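Local coordinates for 4-hydroxythreonine-4-phosphate dehydrogenase (Legionella pneumophila subsp. pneumophila, PDB 6XMY), which probably catalyses the NAD(P)-dependent oxidation of 4-(phosphooxy)-L-threonine, a step in the biosynthesis of pyridoxine 5'-phosphate, at residues L220-E223 with E224-I228; Q189-H192 with S193-D197; L43-L46 with E47-S51; E61-P64 with H65-F68; A96-V99 with M100-T104. All coordinates share one frame; numbering follows the deposited sequence. Where two conformers were deposited one is given.

In the fold
Contact 5 is the most buried of the five and contact 4 is a surface turn; contact 1 is the start of a helix, contacts 2 and 3 are turns within helices, and all three are partly buried. Contact 3 touches both contact 4 and contact 5, which do not touch each other: Leu43 CD2 meets Glu61 OE2 at 3.7 Å, and Leu45 CD2 meets Tyr98 OH at 3.9 Å. Contact 1 lies across the chain's centre from contacts 3 and 4, with about 52 Å between the centres of contacts 1 and 3. Chemistry follows place: apolar packing dominates contact 5, a buried arginine contact 3, a stacked histidine pair on a sulfate contact 2, a serine-bonded turn contact 4, and water bridges contact 1.

Contact 1: residues L220-E223 with E224-I228; sequences LGRE and EIEII
Bends at chi2 and chi3 (-64° and -63°) fold the Arg222 side chain back over the start of the following helix, laying its guanidinium across Ile225. There Ile225 CD1 covers one face of the group, displaced toward its rim, with 3.8 Å between CD1 and Arg222 NH1. A similar bend at chi2 of Glu226 turns its carboxylate to the guanidinium edge. The charges stay too far apart for a salt bridge, at 4.3 Å from Arg222 NH2 to Glu226 OE2, and two waters bridge them. One accepts from Arg222 NE (2.7 Å) and the other from NH2 (2.9 Å), and both donate to Glu226 OE2; NH1 is held by the carbonyl of Gly218. A third water donates to both Gly221 O and Glu224 OE2, while Asn211 binds the carboxylates of Glu223 and Glu224. In the backbone, Glu226 N reaches Arg222 O at 2.9 Å. Glu223 O is shared between two donors, Ile227 N at 2.8 Å and Ile228 N at 3.0 Å, the latter by the straighter bond. This reach to the fifth residue along marks the wider pi-type turn, set here in the opening turns of helix 223-237.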
loop_
_atom_site.group_PDB
_atom_site.type_symbol
_atom_site.label_atom_id
_atom_site.label_comp_id
_atom_site.label_asym_id
_atom_site.label_seq_id
_atom_site.Cartn_x
_atom_site.Cartn_y
_atom_site.Cartn_z
ATOM N N LEU A 220 29.616 -15.473 -1.908
ATOM C CA LEU A 220 28.621 -15.419 -0.845
ATOM C C LEU A 220 27.228 -15.573 -1.453
ATOM O O LEU A 220 26.355 -14.720 -1.300
ATOM C CB LEU A 220 28.736 -14.130 -0.040
ATOM C CG LEU A 220 28.142 -14.251 1.365
ATOM C CD1 LEU A 220 28.975 -15.185 2.241
ATOM C CD2 LEU A 220 28.016 -12.885 2.023
ATOM N N GLY A 221 27.022 -16.685 -2.142
ATOM C CA GLY A 221 25.793 -16.921 -2.875
ATOM C C GLY A 221 25.984 -16.735 -4.370
ATOM O O GLY A 221 26.818 -15.943 -4.830
ATOM N N ARG A 222 25.208 -17.487 -5.146
ATOM C CA ARG A 222 25.311 -17.485 -6.598
ATOM C C ARG A 222 24.166 -16.760 -7.287
ATOM O O ARG A 222 24.179 -16.642 -8.517
ATOM C CB ARG A 222 25.372 -18.924 -7.118
ATOM C CG ARG A 222 26.465 -19.743 -6.480
ATOM C CD ARG A 222 27.812 -19.173 -6.833
ATOM N NE ARG A 222 28.070 -19.226 -8.270
ATOM C CZ ARG A 222 29.192 -18.791 -8.834
ATOM N NH1 ARG A 222 30.153 -18.269 -8.077
ATOM N NH2 ARG A 222 29.352 -18.869 -10.148
ATOM N N GLU A 223 23.175 -16.268 -6.542
ATOM C CA GLU A 223 21.967 -15.780 -7.202
ATOM C C GLU A 223 22.231 -14.527 -8.024
ATOM O O GLU A 223 21.565 -14.311 -9.044
ATOM C CB GLU A 223 20.846 -15.556 -6.186
ATOM C CG GLU A 223 20.343 -16.827 -5.518
ATOM C CD GLU A 223 21.081 -17.168 -4.235
ATOM O OE1 GLU A 223 20.519 -17.944 -3.437
ATOM O OE2 GLU A 223 22.207 -16.673 -4.021
ATOM N N GLU A 224 23.185 -13.690 -7.620
ATOM C CA GLU A 224 23.492 -12.517 -8.429
ATOM C C GLU A 224 24.007 -12.924 -9.802
ATOM O O GLU A 224 23.580 -12.372 -10.825
ATOM C CB GLU A 224 24.499 -11.608 -7.720
ATOM C CG GLU A 224 23.928 -10.796 -6.564
ATOM C CD GLU A 224 23.798 -11.569 -5.265
ATOM O OE1 GLU A 224 23.194 -11.007 -4.336
ATOM O OE2 GLU A 224 24.294 -12.715 -5.168
ATOM N N ILE A 225 24.900 -13.914 -9.841
ATOM C CA ILE A 225 25.483 -14.359 -11.101
ATOM C C ILE A 225 24.461 -15.122 -11.933
ATOM O O ILE A 225 24.349 -14.913 -13.149
ATOM C CB ILE A 225 26.751 -15.189 -10.821
ATOM C CG1 ILE A 225 27.850 -14.285 -10.256
ATOM C CG2 ILE A 225 27.228 -15.901 -12.079
ATOM C CD1 ILE A 225 29.059 -15.029 -9.720
ATOM N N GLU A 226 23.692 -16.004 -11.300
ATOM C CA GLU A 226 22.811 -16.900 -12.041
ATOM C C GLU A 226 21.440 -16.311 -12.353
ATOM O O GLU A 226 20.811 -16.736 -13.331
ATOM C CB GLU A 226 22.603 -18.203 -11.257
ATOM C CG GLU A 226 23.879 -18.994 -10.964
ATOM C CD GLU A 226 24.497 -19.603 -12.207
ATOM O OE1 GLU A 226 23.821 -19.652 -13.260
ATOM O OE2 GLU A 226 25.665 -20.037 -12.129
ATOM N N ILE A 227 20.964 -15.340 -11.568
ATOM C CA ILE A 227 19.570 -14.893 -11.634
ATOM C C ILE A 227 19.469 -13.387 -11.849
ATOM O O ILE A 227 18.806 -12.917 -12.781
ATOM C CB ILE A 227 18.803 -15.291 -10.356
ATOM C CG1 ILE A 227 18.776 -16.811 -10.182
ATOM C CG2 ILE A 227 17.395 -14.707 -10.371
ATOM C CD1 ILE A 227 17.862 -17.518 -11.145
ATOM N N ILE A 228 20.105 -12.612 -10.969
ATOM C CA ILE A 228 19.850 -11.170 -10.950
ATOM C C ILE A 228 20.542 -10.460 -12.106
ATOM O O ILE A 228 19.906 -9.729 -12.870
ATOM C CB ILE A 228 20.189 -10.546 -9.588
ATOM C CG1 ILE A 228 19.351 -11.213 -8.494
ATOM C CG2 ILE A 228 19.938 -9.039 -9.640
ATOM C CD1 ILE A 228 19.728 -10.794 -7.080
HETATM O O HOH W 1 26.356 -14.318 -6.823
HETATM O O HOH W 2 26.699 -20.861 -9.986
HETATM O O HOH W 3 27.974 -19.547 -12.574
#

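Contact 2: residues Q189-H192 with S193-D197. With SO4 (sulfate ion), chain J; EDO (1,2-ethanediol), chain G.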
loop_
_atom_site.group_PDB
_atom_site.type_symbol
_atom_site.label_atom_id
_atom_site.label_comp_id
_atom_site.label_asym_id
_atom_site.label_seq_id
_atom_site.Cartn_x
_atom_site.Cartn_y
_atom_site.Cartn_z
ATOM N N GLN A 189 7.026 -3.474 -14.734
ATOM C CA GLN A 189 5.881 -2.771 -14.171
ATOM C C GLN A 189 6.313 -1.495 -13.462
ATOM O O GLN A 189 5.683 -0.443 -13.625
ATOM C CB GLN A 189 5.112 -3.684 -13.219
ATOM C CG GLN A 189 3.903 -3.003 -12.601
ATOM C CD GLN A 189 2.886 -2.570 -13.634
ATOM O OE1 GLN A 189 2.346 -3.399 -14.362
ATOM N NE2 GLN A 189 2.632 -1.267 -13.713
ATOM N N LEU A 190 7.382 -1.574 -12.665
ATOM C CA LEU A 190 7.895 -0.390 -11.982
ATOM C C LEU A 190 8.251 0.705 -12.983
ATOM O O LEU A 190 7.868 1.869 -12.814
ATOM C CB LEU A 190 9.124 -0.771 -11.150
ATOM C CG LEU A 190 9.842 0.405 -10.489
ATOM C CD1 LEU A 190 8.921 1.147 -9.535
ATOM C CD2 LEU A 190 11.106 -0.070 -9.767
ATOM N N HIS A 191 8.991 0.347 -14.035
ATOM C CA HIS A 191 9.386 1.326 -15.041
ATOM C C HIS A 191 8.161 1.961 -15.688
ATOM O O HIS A 191 8.083 3.189 -15.835
ATOM C CB HIS A 191 10.268 0.635 -16.085
ATOM C CG HIS A 191 10.592 1.483 -17.272
ATOM N ND1 HIS A 191 9.765 1.565 -18.368
ATOM C CD2 HIS A 191 11.665 2.264 -17.551
ATOM C CE1 HIS A 191 10.302 2.372 -19.266
ATOM N NE2 HIS A 191 11.452 2.815 -18.792
ATOM N N HIS A 192 7.185 1.134 -16.058
ATOM C CA HIS A 192 5.982 1.647 -16.708
ATOM C C HIS A 192 5.243 2.623 -15.807
ATOM O O HIS A 192 4.799 3.685 -16.259
ATOM C CB HIS A 192 5.065 0.489 -17.089
ATOM C CG HIS A 192 3.785 0.929 -17.729
ATOM N ND1 HIS A 192 3.699 1.260 -19.063
ATOM C CD2 HIS A 192 2.548 1.112 -17.213
ATOM C CE1 HIS A 192 2.456 1.612 -19.345
ATOM N NE2 HIS A 192 1.739 1.534 -18.239
ATOM N N SER A 193 5.099 2.278 -14.528
ATOM C CA SER A 193 4.369 3.143 -13.612
ATOM C C SER A 193 5.109 4.448 -13.360
ATOM O O SER A 193 4.486 5.513 -13.305
ATOM C CB SER A 193 4.105 2.413 -12.299
ATOM O OG SER A 193 3.203 1.338 -12.502
ATOM N N LEU A 194 6.431 4.388 -13.173
ATOM C CA LEU A 194 7.184 5.620 -12.960
ATOM C C LEU A 194 7.041 6.556 -14.152
ATOM O O LEU A 194 6.885 7.769 -13.983
ATOM C CB LEU A 194 8.656 5.303 -12.702
ATOM C CG LEU A 194 8.988 4.576 -11.394
ATOM C CD1 LEU A 194 10.464 4.179 -11.352
ATOM C CD2 LEU A 194 8.617 5.448 -10.195
ATOM N N LYS A 195 7.074 6.004 -15.363
ATOM C CA LYS A 195 7.011 6.830 -16.566
ATOM C C LYS A 195 5.605 7.363 -16.794
ATOM O O LYS A 195 5.417 8.556 -17.061
ATOM C CB LYS A 195 7.476 6.004 -17.762
ATOM C CG LYS A 195 7.477 6.733 -19.098
ATOM C CD LYS A 195 8.134 5.858 -20.151
ATOM C CE LYS A 195 8.253 6.556 -21.485
ATOM N NZ LYS A 195 8.954 5.669 -22.452
ATOM N N HIS A 196 4.607 6.492 -16.703
ATOM C CA HIS A 196 3.258 6.843 -17.122
ATOM C C HIS A 196 2.427 7.461 -16.012
ATOM O O HIS A 196 1.528 8.261 -16.295
ATOM C CB HIS A 196 2.564 5.608 -17.698
ATOM C CG HIS A 196 3.087 5.208 -19.042
ATOM N ND1 HIS A 196 2.528 5.662 -20.217
ATOM C CD2 HIS A 196 4.132 4.425 -19.401
ATOM C CE1 HIS A 196 3.197 5.163 -21.242
ATOM N NE2 HIS A 196 4.174 4.410 -20.775
ATOM N N ASP A 197 2.703 7.116 -14.754
ATOM C CA ASP A 197 1.903 7.605 -13.642
ATOM C C ASP A 197 2.638 8.557 -12.711
ATOM O O ASP A 197 1.980 9.297 -11.973
ATOM C CB ASP A 197 1.323 6.432 -12.839
ATOM C CG ASP A 197 0.375 5.584 -13.669
ATOM O OD1 ASP A 197 -0.369 6.164 -14.497
ATOM O OD2 ASP A 197 0.386 4.346 -13.510
HETATM S S SO4 J . 6.634 1.993 -21.232
HETATM O O1 SO4 J . 5.620 0.992 -20.917
HETATM O O2 SO4 J . 7.021 2.691 -20.011
HETATM O O3 SO4 J . 6.098 2.955 -22.191
HETATM O O4 SO4 J . 7.802 1.332 -21.809
HETATM C C1 EDO G . 0.408 3.987 -10.141
HETATM O O1 EDO G . 0.859 3.324 -11.331
HETATM C C2 EDO G . -1.072 4.350 -10.237
HETATM O O2 EDO G . -1.901 3.178 -10.227
#
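The His192 imidazole overlaps that of His196, one helical turn on, in an offset stack with centroids 4.2 Å apart and planes at 26°. A sulfate ion, probably from the crystallisation liquor, joins the pair at their edges: His192 ND1 donates to its O1 at 2.7 Å and His196 NE2 to its O3 at 2.8 Å, both bonds almost straight. These bonds fix the rotation of both rings, and the anion probably stabilises any positive charge they carry. Sulfate O2 also lies 3.4 Å from both Lys195 CD and His191 CE1. On another side of the helix, the bend at chi2 of Gln189 (61°) lets NE2 donate to Ser193 OG at 2.9 Å, with the hydroxyl oxygen lying in the amide plane. Leu190 CD1 meets Leu194 CD1 at 3.9 Å. Through these leucines the last turns of helix 180-197 rest on strand 262-265, at Ala262 and Val264, while Leu190, Gln189 and Ser193 also pack on Leu288 of strand 284-288.

Contact 3: residues L43-L46 with E47-S51. With EDO (1,2-ethanediol), chain E.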
loop_
_atom_site.group_PDB
_atom_site.type_symbol
_atom_site.label_atom_id
_atom_site.label_comp_id
_atom_site.label_asym_id
_atom_site.label_seq_id
_atom_site.Cartn_x
_atom_site.Cartn_y
_atom_site.Cartn_z
ATOM N N LEU A 43 -20.984 1.702 10.324
ATOM C CA LEU A 43 -21.303 3.058 10.757
ATOM C C LEU A 43 -21.377 3.158 12.281
ATOM O O LEU A 43 -20.895 4.134 12.867
ATOM C CB LEU A 43 -22.606 3.527 10.106
ATOM C CG LEU A 43 -23.095 4.919 10.496
ATOM C CD1 LEU A 43 -22.062 5.978 10.135
ATOM C CD2 LEU A 43 -24.421 5.208 9.810
ATOM N N SER A 44 -21.983 2.170 12.941
ATOM C CA SER A 44 -22.029 2.169 14.402
ATOM C C SER A 44 -20.630 2.158 14.995
ATOM O O SER A 44 -20.367 2.812 16.016
ATOM C CB SER A 44 -22.798 0.948 14.896
ATOM O OG SER A 44 -24.145 0.997 14.480
ATOM N N LEU A 45 -19.720 1.401 14.375
ATOM C CA LEU A 45 -18.331 1.370 14.819
ATOM C C LEU A 45 -17.694 2.745 14.696
ATOM O O LEU A 45 -17.033 3.221 15.621
ATOM C CB LEU A 45 -17.553 0.356 13.984
ATOM C CG LEU A 45 -16.036 0.551 13.971
ATOM C CD1 LEU A 45 -15.433 0.197 15.341
ATOM C CD2 LEU A 45 -15.430 -0.299 12.891
ATOM N N LEU A 46 -17.866 3.392 13.545
ATOM C CA LEU A 46 -17.274 4.713 13.354
ATOM C C LEU A 46 -17.842 5.722 14.347
ATOM O O LEU A 46 -17.097 6.526 14.921
ATOM C CB LEU A 46 -17.463 5.164 11.903
ATOM C CG LEU A 46 -16.633 4.353 10.907
ATOM C CD1 LEU A 46 -17.120 4.552 9.473
ATOM C CD2 LEU A 46 -15.166 4.751 11.017
ATOM N N GLU A 47 -19.158 5.679 14.583
ATOM C CA GLU A 47 -19.762 6.582 15.557
ATOM C C GLU A 47 -19.231 6.314 16.957
ATOM O O GLU A 47 -18.926 7.254 17.699
ATOM C CB GLU A 47 -21.291 6.461 15.533
ATOM C CG GLU A 47 -21.910 7.016 14.247
ATOM C CD GLU A 47 -23.367 6.618 14.032
ATOM O OE1 GLU A 47 -23.846 5.677 14.692
ATOM O OE2 GLU A 47 -24.024 7.241 13.173
ATOM N N ALA A 48 -19.115 5.037 17.332
ATOM C CA ALA A 48 -18.656 4.696 18.679
ATOM C C ALA A 48 -17.185 5.041 18.862
ATOM O O ALA A 48 -16.781 5.511 19.931
ATOM C CB ALA A 48 -18.892 3.213 18.965
ATOM N N ARG A 49 -16.367 4.812 17.831
ATOM C CA ARG A 49 -14.955 5.168 17.920
ATOM C C ARG A 49 -14.780 6.681 18.016
ATOM O O ARG A 49 -13.947 7.162 18.791
ATOM C CB ARG A 49 -14.194 4.569 16.736
ATOM C CG ARG A 49 -12.660 4.699 16.803
ATOM C CD ARG A 49 -12.036 3.891 17.964
ATOM N NE ARG A 49 -12.434 2.485 17.956
ATOM C CZ ARG A 49 -11.846 1.526 17.243
ATOM N NH1 ARG A 49 -10.812 1.809 16.448
ATOM N NH2 ARG A 49 -12.307 0.275 17.315
ATOM N N ALA A 50 -15.591 7.448 17.275
ATOM C CA ALA A 50 -15.545 8.904 17.389
ATOM C C ALA A 50 -15.883 9.348 18.809
ATOM O O ALA A 50 -15.234 10.242 19.371
ATOM C CB ALA A 50 -16.499 9.537 16.368
ATOM N N SER A 51 -16.902 8.735 19.406
ATOM C CA SER A 51 -17.237 9.050 20.791
ATOM C C SER A 51 -16.086 8.716 21.731
ATOM O O SER A 51 -15.768 9.500 22.632
ATOM C CB SER A 51 -18.504 8.307 21.205
ATOM O OG SER A 51 -19.632 8.826 20.525
HETATM C C1 EDO E . -15.673 0.929 19.163
HETATM O O1 EDO E . -14.530 0.081 19.036
HETATM C C2 EDO E . -15.434 1.885 20.319
HETATM O O2 EDO E . -14.320 2.709 19.976
#
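Arg49 NH2 is gripped by two acceptors, O1 of a bound ethanediol at 2.8 Å and the carbonyl oxygen of Pro19, while Leu45 CD1 lies 3.7 Å from NH2. Both residues belong to helix 43-52, in the PdxA fold of the isocitrate dehydrogenase clan, and their side chains run side by side in the same direction. Bends at chi2 and chi3 of Arg49 (66° and 54°) double its chain back so that the guanidinium comes alongside the leucine. Ethanediol O1 lies in the guanidinium plane at its edge, and Arg49 NE donates a hydrogen bond to O2 of the same molecule at 2.8 Å. The diol, probably from the crystallisation liquor, is also bonded to Glu52 and Ser88. NH1 forms a salt bridge with Asp25 and is also bonded to the carbonyl of Gly21, so this buried cation is met by charge and backbone oxygens together. It thereby ties the helix to the segment around Pro19 and to helix 23-29. The Arg49 side chain lies about 12 Å from the bound NAD. Regular alpha-helical bonds link residues 43-46 to 47-51, among them Arg49 N to Leu45 O at 2.8 Å and Glu47 N to Leu43 O at 2.9 Å. On the side facing strand 58-61, Leu46 packs against Phe59, and the extended Glu47 chain crosses Leu43, bringing OE2 within 3.7 Å of Leu43 CG.

Contact 4: residues E61-P64 with H65-F68. With PO4 (phosphate ion), chain D; EDO (1,2-ethanediol), chain H.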
loop_
_atom_site.group_PDB
_atom_site.type_symbol
_atom_site.label_atom_id
_atom_site.label_comp_id
_atom_site.label_asym_id
_atom_site.label_seq_id
_atom_site.Cartn_x
_atom_site.Cartn_y
_atom_site.Cartn_z
ATOM N N GLU A 61 -24.699 9.047 5.254
ATOM C CA GLU A 61 -24.635 7.824 4.476
ATOM C C GLU A 61 -24.455 8.156 3.000
ATOM O O GLU A 61 -25.111 9.054 2.460
ATOM C CB GLU A 61 -25.884 6.973 4.700
ATOM C CG GLU A 61 -25.959 6.450 6.134
ATOM C CD GLU A 61 -27.051 5.424 6.329
ATOM O OE1 GLU A 61 -27.618 4.952 5.323
ATOM O OE2 GLU A 61 -27.341 5.091 7.494
ATOM N N TYR A 62 -23.553 7.425 2.355
ATOM C CA TYR A 62 -23.224 7.680 0.961
ATOM C C TYR A 62 -24.449 7.567 0.066
ATOM O O TYR A 62 -25.266 6.654 0.211
ATOM C CB TYR A 62 -22.171 6.683 0.471
ATOM C CG TYR A 62 -21.918 6.841 -1.006
ATOM C CD1 TYR A 62 -21.167 7.905 -1.487
ATOM C CD2 TYR A 62 -22.472 5.959 -1.928
ATOM C CE1 TYR A 62 -20.956 8.077 -2.851
ATOM C CE2 TYR A 62 -22.271 6.128 -3.284
ATOM C CZ TYR A 62 -21.508 7.181 -3.739
ATOM O OH TYR A 62 -21.313 7.345 -5.092
ATOM N N SER A 63 -24.549 8.498 -0.881
ATOM C CA SER A 63 -25.492 8.431 -1.976
ATOM C C SER A 63 -24.800 8.945 -3.229
ATOM O O SER A 63 -24.139 9.994 -3.191
ATOM C CB SER A 63 -26.741 9.288 -1.727
ATOM O OG SER A 63 -27.408 9.468 -2.957
ATOM N N PRO A 64 -24.959 8.257 -4.360
ATOM C CA PRO A 64 -24.397 8.777 -5.614
ATOM C C PRO A 64 -25.105 10.019 -6.125
ATOM O O PRO A 64 -24.629 10.626 -7.093
ATOM C CB PRO A 64 -24.557 7.601 -6.581
ATOM C CG PRO A 64 -25.731 6.855 -6.057
ATOM C CD PRO A 64 -25.648 6.969 -4.555
ATOM N N HIS A 65 -26.209 10.422 -5.499
ATOM C CA HIS A 65 -26.931 11.624 -5.878
ATOM C C HIS A 65 -26.614 12.808 -4.981
ATOM O O HIS A 65 -27.227 13.864 -5.127
ATOM C CB HIS A 65 -28.435 11.345 -5.906
ATOM C CG HIS A 65 -28.810 10.200 -6.793
ATOM N ND1 HIS A 65 -28.813 10.298 -8.168
ATOM C CD2 HIS A 65 -29.178 8.928 -6.507
ATOM C CE1 HIS A 65 -29.166 9.138 -8.690
ATOM N NE2 HIS A 65 -29.400 8.291 -7.704
ATOM N N GLN A 66 -25.660 12.662 -4.065
ATOM C CA GLN A 66 -25.182 13.787 -3.275
ATOM C C GLN A 66 -23.860 14.306 -3.826
ATOM O O GLN A 66 -23.220 13.682 -4.675
ATOM C CB GLN A 66 -25.074 13.407 -1.795
ATOM C CG GLN A 66 -26.459 13.353 -1.158
ATOM C CD GLN A 66 -26.465 12.933 0.296
ATOM O OE1 GLN A 66 -25.610 13.331 1.092
ATOM N NE2 GLN A 66 -27.465 12.130 0.657
ATOM N N SER A 67 -23.473 15.483 -3.344
ATOM C CA SER A 67 -22.300 16.174 -3.863
ATOM C C SER A 67 -21.022 15.377 -3.622
ATOM O O SER A 67 -20.853 14.731 -2.582
ATOM C CB SER A 67 -22.169 17.528 -3.171
ATOM O OG SER A 67 -20.987 18.186 -3.595
ATOM N N PHE A 68 -20.107 15.443 -4.588
ATOM C CA PHE A 68 -18.778 14.876 -4.411
ATOM C C PHE A 68 -17.820 15.821 -3.692
ATOM O O PHE A 68 -16.699 15.410 -3.365
ATOM C CB PHE A 68 -18.206 14.453 -5.768
ATOM C CG PHE A 68 -18.904 13.262 -6.384
ATOM C CD1 PHE A 68 -19.773 12.479 -5.633
ATOM C CD2 PHE A 68 -18.681 12.920 -7.710
ATOM C CE1 PHE A 68 -20.406 11.382 -6.191
ATOM C CE2 PHE A 68 -19.311 11.821 -8.275
ATOM C CZ PHE A 68 -20.181 11.054 -7.515
HETATM P P PO4 D . -20.715 17.699 -7.470
HETATM O O1 PO4 D . -21.299 18.678 -6.482
HETATM O O2 PO4 D . -21.409 17.869 -8.803
HETATM O O3 PO4 D . -20.910 16.289 -6.979
HETATM O O4 PO4 D . -19.252 17.992 -7.687
HETATM C C1 EDO H . -17.967 12.944 0.352
HETATM O O1 EDO H . -18.718 14.113 0.002
HETATM C C2 EDO H . -17.035 12.584 -0.799
HETATM O O2 EDO H . -16.368 13.771 -1.239
HETATM O O HOH W 4 -26.224 11.509 3.014
HETATM O O HOH W 5 -21.328 11.628 -2.607
#
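This is a surface turn in the loop between strands 58-61 and 74-79, where the chain swings through roughly a right angle after leaving the first strand. Ser63 and Gln66 close it: Gln66 N donates to Ser63 O at 3.2 Å, the donor standing well above the carbonyl plane. The Ser63 side chain grips the same bend, for its OG accepts from His65 N at 3.0 Å. A chi1 of 164° turns Ser63 OG away from its own N and toward the turning chain. The result is a type I beta turn from Ser63 to Gln66 with an ST turn at its head, and Pro64 and His65 occupy the corner. The extended Gln66 side chain runs back along the incoming chain, passing NE2 within 3.8 Å of Ser63 CB. A water accepts from Gln66 NE2 at 2.7 Å and donates to Glu61 O at 2.8 Å. Farther in, Tyr62 OH approaches Phe68 CE1 at 4.3 Å. The Phe68 ring stacks with His6 of the N-terminal histidine tag, and a phosphate, probably from the crystallisation liquor, is bound by Phe68 N at 2.7 Å, by Ser67 OG and by the tag.

Contact 5: residues A96-V99 with M100-T104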
loop_
_atom_site.group_PDB
_atom_site.type_symbol
_atom_site.label_atom_id
_atom_site.label_comp_id
_atom_site.label_asym_id
_atom_site.label_seq_id
_atom_site.Cartn_x
_atom_site.Cartn_y
_atom_site.Cartn_z
ATOM N N ALA A 96 -13.369 -11.036 10.760
ATOM C CA ALA A 96 -12.454 -11.149 9.628
ATOM C C ALA A 96 -13.205 -11.092 8.304
ATOM O O ALA A 96 -12.748 -10.450 7.353
ATOM C CB ALA A 96 -11.654 -12.442 9.723
ATOM N N ALA A 97 -14.357 -11.768 8.218
ATOM C CA ALA A 97 -15.131 -11.723 6.981
ATOM C C ALA A 97 -15.578 -10.303 6.652
ATOM O O ALA A 97 -15.634 -9.919 5.473
ATOM C CB ALA A 97 -16.325 -12.674 7.078
ATOM N N TYR A 98 -15.880 -9.508 7.675
ATOM C CA TYR A 98 -16.206 -8.103 7.471
ATOM C C TYR A 98 -15.052 -7.365 6.809
ATOM O O TYR A 98 -15.252 -6.607 5.845
ATOM C CB TYR A 98 -16.557 -7.480 8.821
ATOM C CG TYR A 98 -16.365 -5.987 8.936
ATOM C CD1 TYR A 98 -17.350 -5.101 8.519
ATOM C CD2 TYR A 98 -15.198 -5.464 9.475
ATOM C CE1 TYR A 98 -17.176 -3.733 8.645
ATOM C CE2 TYR A 98 -15.020 -4.100 9.606
ATOM C CZ TYR A 98 -16.013 -3.237 9.192
ATOM O OH TYR A 98 -15.845 -1.877 9.322
ATOM N N VAL A 99 -13.824 -7.577 7.305
ATOM C CA VAL A 99 -12.658 -6.931 6.707
ATOM C C VAL A 99 -12.523 -7.332 5.246
ATOM O O VAL A 99 -12.294 -6.489 4.367
ATOM C CB VAL A 99 -11.381 -7.249 7.510
ATOM C CG1 VAL A 99 -10.160 -6.734 6.766
ATOM C CG2 VAL A 99 -11.465 -6.639 8.916
ATOM N N MET A 100 -12.668 -8.631 4.964
ATOM C CA MET A 100 -12.567 -9.084 3.582
ATOM C C MET A 100 -13.677 -8.500 2.728
ATOM O O MET A 100 -13.470 -8.269 1.534
ATOM C CB MET A 100 -12.551 -10.609 3.503
ATOM C CG MET A 100 -11.338 -11.250 4.175
ATOM S SD MET A 100 -9.734 -10.583 3.673
ATOM C CE MET A 100 -9.775 -10.936 1.936
ATOM N N GLU A 101 -14.848 -8.236 3.323
ATOM C CA GLU A 101 -15.925 -7.595 2.570
ATOM C C GLU A 101 -15.550 -6.172 2.184
ATOM O O GLU A 101 -15.841 -5.732 1.068
ATOM C CB GLU A 101 -17.235 -7.607 3.358
ATOM C CG GLU A 101 -18.452 -7.240 2.499
ATOM C CD GLU A 101 -18.780 -8.299 1.468
ATOM O OE1 GLU A 101 -18.514 -9.488 1.731
ATOM O OE2 GLU A 101 -19.286 -7.936 0.383
ATOM N N LEU A 102 -14.886 -5.443 3.085
ATOM C CA LEU A 102 -14.398 -4.113 2.739
ATOM C C LEU A 102 -13.453 -4.172 1.546
ATOM O O LEU A 102 -13.545 -3.348 0.628
ATOM C CB LEU A 102 -13.668 -3.485 3.931
ATOM C CG LEU A 102 -14.388 -3.384 5.283
ATOM C CD1 LEU A 102 -13.498 -2.656 6.289
ATOM C CD2 LEU A 102 -15.743 -2.686 5.151
ATOM N N LEU A 103 -12.532 -5.142 1.540
ATOM C CA LEU A 103 -11.584 -5.263 0.435
ATOM C C LEU A 103 -12.292 -5.637 -0.864
ATOM O O LEU A 103 -11.981 -5.093 -1.935
ATOM C CB LEU A 103 -10.519 -6.314 0.763
ATOM C CG LEU A 103 -9.253 -5.854 1.491
ATOM C CD1 LEU A 103 -9.556 -4.940 2.651
ATOM C CD2 LEU A 103 -8.424 -7.047 1.943
ATOM N N THR A 104 -13.228 -6.585 -0.789
ATOM C CA THR A 104 -13.908 -7.070 -1.987
ATOM C C THR A 104 -14.824 -5.996 -2.541
ATOM O O THR A 104 -14.810 -5.702 -3.744
ATOM C CB THR A 104 -14.702 -8.337 -1.642
ATOM O OG1 THR A 104 -13.822 -9.318 -1.078
ATOM C CG2 THR A 104 -15.385 -8.915 -2.888
#
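Helix 96-111 opens with this contact, in which the Tyr98 ring carries Leu102 on one face. The leucine comes in obliquely and toward the rim, its CD1 at 3.9 Å from Tyr98 CZ and its CD2 at 3.9 Å from CE1. The chi1 of Tyr98, 155°, carries the ring straight out from the helix, where Leu102 of the next turn leans back against it; the tyrosine hydroxyl is bonded to Asp42 N, just before helix 43-52. Beneath them runs a plain alpha-helical bond, Leu102 N to Tyr98 O at 3.0 Å. On another face Val99 and Leu103, one turn apart, look toward the active-site cleft of this PdxA enzyme: Val99 packs on the NAD-binding Val123, and Leu103 touches His138, predicted to bind substrate. Leu103 CD1 also rests 3.6 Å from Val99 O. One turn after Met100, Thr104 grips Met100 O twice, with OG1 at 2.8 Å and N at 2.9 Å arriving from opposite faces of the carbonyl plane.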